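Local coordinates for O-succinylhomoserine sulfhydrylase (Mycobacterium tuberculosis, PDB 3NDN), which probably makes L-homocysteine from O-succinyl-L-homoserine and hydrogen sulfide in methionine biosynthesis, using pyridoxal 5'-phosphate as cofactor, at residues Y56-A59 and A60-E63; P250-K253 and L254-T258. All coordinates share one frame; numbering follows the deposited sequence. Where two conformers were deposited one is given.

Contact 1: Y56-A59 and A60-E63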
ATOM      1  N   TYR A  56     -12.274   0.396  23.226  1.00 33.78           N
ATOM      2  CA  TYR A  56     -13.645   0.422  23.756  1.00 34.46           C
ATOM      3  C   TYR A  56     -13.855   1.641  24.661  1.00 35.47           C
ATOM      4  O   TYR A  56     -12.932   2.059  25.358  1.00 35.71           O
ATOM      5  CB  TYR A  56     -13.958  -0.871  24.544  1.00 35.04           C
ATOM      6  CG  TYR A  56     -13.497  -2.135  23.853  1.00 34.33           C
ATOM      7  CD1 TYR A  56     -14.231  -2.681  22.792  1.00 35.86           C
ATOM      8  CD2 TYR A  56     -12.308  -2.768  24.228  1.00 36.07           C
ATOM      9  CE1 TYR A  56     -13.806  -3.820  22.127  1.00 36.65           C
ATOM     10  CE2 TYR A  56     -11.869  -3.922  23.563  1.00 36.11           C
ATOM     11  CZ  TYR A  56     -12.625  -4.446  22.521  1.00 37.13           C
ATOM     12  OH  TYR A  56     -12.204  -5.579  21.836  1.00 37.01           O
ATOM     13  N   GLY A  57     -15.062   2.212  24.620  1.00 35.65           N
ATOM     14  CA  GLY A  57     -15.426   3.375  25.444  1.00 36.82           C
ATOM     15  C   GLY A  57     -15.440   3.155  26.954  1.00 37.02           C
ATOM     16  O   GLY A  57     -15.281   4.109  27.722  1.00 37.26           O
ATOM     17  N   SER A  58     -15.622   1.903  27.384  1.00 36.80           N
ATOM     18  CA  SER A  58     -15.711   1.571  28.804  1.00 37.58           C
ATOM     19  C   SER A  58     -15.406   0.091  29.027  1.00 37.52           C
ATOM     20  O   SER A  58     -15.409  -0.698  28.079  1.00 36.82           O
ATOM     21  CB  SER A  58     -17.093   1.930  29.368  1.00 37.95           C
ATOM     22  OG  SER A  58     -18.111   1.053  28.899  1.00 38.93           O
ATOM     23  N   ALA A  59     -15.127  -0.278  30.272  1.00 37.63           N
ATOM     24  CA  ALA A  59     -14.889  -1.686  30.609  1.00 37.96           C
ATOM     25  C   ALA A  59     -16.123  -2.575  30.352  1.00 38.20           C
ATOM     26  O   ALA A  59     -15.970  -3.716  29.915  1.00 38.18           O
ATOM     27  CB  ALA A  59     -14.411  -1.815  32.043  1.00 38.31           C
ATOM     28  N   ALA A  60     -17.326  -2.047  30.617  1.00 38.80           N
ATOM     29  CA  ALA A  60     -18.584  -2.756  30.328  1.00 39.13           C
ATOM     30  C   ALA A  60     -18.753  -3.087  28.834  1.00 38.95           C
ATOM     31  O   ALA A  60     -19.198  -4.187  28.499  1.00 39.04           O
ATOM     32  CB  ALA A  60     -19.784  -1.977  30.836  1.00 39.85           C
ATOM     33  N   VAL A  61     -18.409  -2.139  27.951  1.00 38.32           N
ATOM     34  CA  VAL A  61     -18.428  -2.384  26.499  1.00 37.86           C
ATOM     35  C   VAL A  61     -17.424  -3.463  26.069  1.00 37.37           C
ATOM     36  O   VAL A  61     -17.723  -4.273  25.188  1.00 37.51           O
ATOM     37  CB  VAL A  61     -18.224  -1.074  25.666  1.00 37.69           C
ATOM     38  CG1 VAL A  61     -18.057  -1.395  24.167  1.00 37.23           C
ATOM     39  CG2 VAL A  61     -19.401  -0.115  25.889  1.00 38.85           C
ATOM     40  N   ALA A  62     -16.235  -3.465  26.671  1.00 37.49           N
ATOM     41  CA  ALA A  62     -15.226  -4.483  26.373  1.00 37.68           C
ATOM     42  C   ALA A  62     -15.739  -5.883  26.750  1.00 38.31           C
ATOM     43  O   ALA A  62     -15.553  -6.837  25.993  1.00 38.02           O
ATOM     44  CB  ALA A  62     -13.912  -4.175  27.102  1.00 36.92           C
ATOM     45  N   GLU A  63     -16.385  -5.992  27.910  1.00 39.44           N
ATOM     46  CA  GLU A  63     -16.968  -7.262  28.369  1.00 40.37           C
ATOM     47  C   GLU A  63     -18.072  -7.754  27.421  1.00 41.03           C
ATOM     48  O   GLU A  63     -18.069  -8.919  27.013  1.00 40.96           O
ATOM     49  CB  GLU A  63     -17.490  -7.137  29.811  1.00 40.70           C
ATOM     50  CG  GLU A  63     -18.189  -8.407  30.346  1.00 41.99           C
ATOM     51  CD  GLU A  63     -18.752  -8.269  31.776  1.00 44.63           C
ATOM     52  OE1 GLU A  63     -19.017  -7.140  32.244  1.00 44.56           O
ATOM     53  OE2 GLU A  63     -18.959  -9.315  32.433  1.00 46.83           O
TER
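S58 and V61 meet at a serine N-cap: S58 stands right before helix 59-66, and its side chain and carbonyl turn back on the first residues of that helix. Three hydrogen bonds fasten the turn. The capping bond is weak, V61 N reaching S58 OG over 3.3 Å, yet nearly straight, with 163° at the hydrogen. A chi1 of 72° sets OG between the backbone N and the carbonyl carbon of S58, where it can face the start of the helix. The backbone carbonyl of the same serine accepts from A62 N at 3.2 Å, so S58 holds two successive amides, one with its side chain and one with its main chain. The next i+4 bond runs from E63 N to A59 O at 3.1 Å.

Apolar contacts are made by Y56, two residues ahead of the cap. Its ring lies over A62: CA of A62 sits 4.0 Å from the ring centroid, 18° off the normal, a CH-pi contact offset toward the rim, while the methyl CB of A62 comes to 3.6 Å from Y56 CD2. The tyrosine side chain also touches S65 and F66, so it lies along one side of the helix, and its ring meets that of H72.

Subunit contacts use the same turn. A59 N bonds to the carboxylate of D349 of the second subunit, whose F345 packs on A59 and E63; E63 OE2 has a long, weak ion pair with K341 of that subunit. The N-terminal turn thus forms part of the interface in this homotetramer. Beside the cap, V61 CG1, anti to the backbone N, turns to Y56 CB at 4.1 Å, which leaves V61 CG2 3.5 Å from S58 OG.

Contact 2: P250-K253 and L254-T258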
ATOM      1  N   PRO A 250     -18.251 -24.489  12.630  1.00 36.65           N
ATOM      2  CA  PRO A 250     -16.964 -25.182  12.453  1.00 36.15           C
ATOM      3  C   PRO A 250     -15.924 -24.409  11.619  1.00 35.34           C
ATOM      4  O   PRO A 250     -14.724 -24.492  11.918  1.00 34.03           O
ATOM      5  CB  PRO A 250     -17.354 -26.506  11.783  1.00 36.66           C
ATOM      6  CG  PRO A 250     -18.674 -26.226  11.136  1.00 36.79           C
ATOM      7  CD  PRO A 250     -19.366 -25.233  12.017  1.00 37.07           C
ATOM      8  N   VAL A 251     -16.368 -23.659  10.602  1.00 34.27           N
ATOM      9  CA  VAL A 251     -15.441 -22.791   9.846  1.00 33.83           C
ATOM     10  C   VAL A 251     -14.842 -21.675  10.722  1.00 33.84           C
ATOM     11  O   VAL A 251     -13.617 -21.531  10.784  1.00 33.15           O
ATOM     12  CB  VAL A 251     -16.065 -22.202   8.546  1.00 33.38           C
ATOM     13  CG1 VAL A 251     -15.097 -21.198   7.866  1.00 33.22           C
ATOM     14  CG2 VAL A 251     -16.415 -23.310   7.573  1.00 33.19           C
ATOM     15  N   GLN A 252     -15.696 -20.908  11.404  1.00 34.48           N
ATOM     16  CA  GLN A 252     -15.225 -19.838  12.294  1.00 35.02           C
ATOM     17  C   GLN A 252     -14.217 -20.354  13.326  1.00 34.65           C
ATOM     18  O   GLN A 252     -13.205 -19.706  13.584  1.00 34.64           O
ATOM     19  CB  GLN A 252     -16.394 -19.131  12.993  1.00 35.89           C
ATOM     20  CG  GLN A 252     -15.999 -17.889  13.810  1.00 38.10           C
ATOM     21  CD  GLN A 252     -17.168 -17.331  14.634  1.00 43.13           C
ATOM     22  OE1 GLN A 252     -18.107 -16.740  14.091  1.00 44.69           O
ATOM     23  NE2 GLN A 252     -17.114 -17.531  15.951  1.00 44.66           N
ATOM     24  N   LYS A 253     -14.484 -21.519  13.905  1.00 34.20           N
ATOM     25  CA  LYS A 253     -13.569 -22.092  14.898  1.00 33.50           C
ATOM     26  C   LYS A 253     -12.168 -22.322  14.333  1.00 32.63           C
ATOM     27  O   LYS A 253     -11.172 -21.939  14.962  1.00 32.55           O
ATOM     28  CB  LYS A 253     -14.142 -23.383  15.485  1.00 34.23           C
ATOM     29  CG  LYS A 253     -13.351 -23.937  16.656  1.00 35.76           C
ATOM     30  CD  LYS A 253     -13.988 -25.199  17.196  1.00 37.97           C
ATOM     31  CE  LYS A 253     -13.258 -25.690  18.442  1.00 38.98           C
ATOM     32  NZ  LYS A 253     -13.682 -27.085  18.791  1.00 41.03           N
ATOM     33  N   LEU A 254     -12.075 -22.945  13.156  1.00 31.36           N
ATOM     34  CA  LEU A 254     -10.771 -23.132  12.532  1.00 31.04           C
ATOM     35  C   LEU A 254     -10.087 -21.803  12.140  1.00 31.31           C
ATOM     36  O   LEU A 254      -8.869 -21.663  12.274  1.00 31.11           O
ATOM     37  CB  LEU A 254     -10.856 -24.095  11.328  1.00 30.71           C
ATOM     38  CG  LEU A 254     -11.027 -25.593  11.631  1.00 29.78           C
ATOM     39  CD1 LEU A 254     -11.213 -26.420  10.328  1.00 30.95           C
ATOM     40  CD2 LEU A 254      -9.823 -26.128  12.422  1.00 31.35           C
ATOM     41  N   MET A 255     -10.865 -20.830  11.659  1.00 31.18           N
ATOM     42  CA  MET A 255     -10.288 -19.537  11.241  1.00 31.95           C
ATOM     43  C   MET A 255      -9.706 -18.719  12.406  1.00 32.46           C
ATOM     44  O   MET A 255      -8.591 -18.196  12.301  1.00 32.78           O
ATOM     45  CB  MET A 255     -11.289 -18.696  10.416  1.00 31.69           C
ATOM     46  CG  MET A 255     -11.629 -19.256   9.035  1.00 32.48           C
ATOM     47  SD  MET A 255     -10.266 -19.517   7.865  1.00 33.91           S
ATOM     48  CE  MET A 255      -9.635 -17.818   7.670  1.00 31.14           C
ATOM     49  N   ARG A 256     -10.450 -18.619  13.507  1.00 32.87           N
ATOM     50  CA  ARG A 256      -9.987 -17.903  14.696  0.50 33.40           C
ATOM     51  C   ARG A 256      -8.700 -18.518  15.275  1.00 33.91           C
ATOM     52  O   ARG A 256      -7.726 -17.808  15.572  1.00 33.79           O
ATOM     53  CB  ARG A 256     -11.077 -17.882  15.776  0.50 33.89           C
ATOM     54  CG  ARG A 256     -12.332 -17.084  15.431  0.50 34.82           C
ATOM     55  CD  ARG A 256     -13.168 -16.807  16.679  0.50 37.08           C
ATOM     56  NE  ARG A 256     -14.342 -15.978  16.408  0.50 38.48           N
ATOM     57  CZ  ARG A 256     -15.028 -15.338  17.352  0.50 39.15           C
ATOM     58  NH1 ARG A 256     -14.649 -15.424  18.620  0.50 40.84           N
ATOM     59  NH2 ARG A 256     -16.078 -14.597  17.033  0.50 38.91           N
ATOM     60  N   HIS A 257      -8.691 -19.841  15.423  1.00 33.80           N
ATOM     61  CA  HIS A 257      -7.628 -20.519  16.172  1.00 34.32           C
ATOM     62  C   HIS A 257      -6.423 -21.091  15.404  1.00 33.92           C
ATOM     63  O   HIS A 257      -5.343 -21.239  15.996  1.00 34.79           O
ATOM     64  CB  HIS A 257      -8.262 -21.556  17.113  1.00 34.72           C
ATOM     65  CG  HIS A 257      -9.330 -20.977  17.998  1.00 36.69           C
ATOM     66  ND1 HIS A 257      -9.090 -19.942  18.880  1.00 38.14           N
ATOM     67  CD2 HIS A 257     -10.647 -21.268  18.115  1.00 37.94           C
ATOM     68  CE1 HIS A 257     -10.206 -19.638  19.520  1.00 39.40           C
ATOM     69  NE2 HIS A 257     -11.167 -20.426  19.073  1.00 40.03           N
ATOM     70  N   THR A 258      -6.595 -21.434  14.122  1.00 33.14           N
ATOM     71  CA  THR A 258      -5.450 -21.768  13.246  1.00 32.91           C
ATOM     72  C   THR A 258      -4.943 -20.575  12.408  1.00 32.50           C
ATOM     73  O   THR A 258      -3.851 -20.639  11.856  1.00 33.27           O
ATOM     74  CB  THR A 258      -5.694 -22.983  12.289  1.00 32.87           C
ATOM     75  OG1 THR A 258      -6.616 -22.634  11.249  1.00 32.76           O
ATOM     76  CG2 THR A 258      -6.194 -24.232  13.047  1.00 32.93           C
TER
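Over one face of the R256 guanidinium, in the conformer given of two deposited, lies NE2 of Q252; the two residues stand one turn apart (i, i+4) on helix 244-258. Amide and guanidinium planes are nearly parallel, 15° apart, with Q252 NE2 3.2 Å from R256 NE. Both nitrogens are donors, so no hydrogen bond forms between them. CG of R256 is anti to the carbonyl carbon (chi1 -66°), which with the extended chain lays the guanidinium beside Q252, the two side chains pointing the same way. This R256 conformer also makes a cation-pi contact with Y78. Separately, R256 CB lies over one face of the H257 ring, near its centre.

K253 O accepts from H257 N at 3.3 Å, and CD2 of the H257 ring comes obliquely to the same oxygen. H257 ND1 is hydrogen-bonded to S132 of the second subunit, and K253, its chain fully extended, carries NZ to a salt bridge with E139 there. This side of the helix therefore faces the neighbouring subunit.

On the inner side, V251 CG1 lies 4.1 Å from M255 CG, and the bent methionine chain leads on to F100 and T102 of strand 98-102 and T111 of helix 105-114.

Further backbone bonds of the alpha-helix join M255 N to V251 O and R256 N to Q252 O, both 3.0 Å, with L254 N to P250 O weak. L254 O accepts twice, from T258 N at 2.9 Å and from T258 OG1 at 2.7 Å, the two donors arriving from opposite faces of the carbonyl plane.

Overall arrangement
From the N terminus the chain passes helix 27-33 and a loop before contact 1, which turns that loop into helix 59-66, its centre about 41 Å from the centre of the chain. It then lays down all seven strands of the large sheet before contact 2, on helix 244-258 directly after strand 238-242. Neither contact closes a long loop: each joins adjoining residues, and they follow in series without nesting or crossing. The centres of contact 1 and contact 2 are about 25 Å apart. The nearest atoms of contact 1 and contact 2 are about 11 Å apart. Both touch the second subunit, contact 1 from the outlying N-terminal part and contact 2 from beside strand 98-102 and helix 105-114.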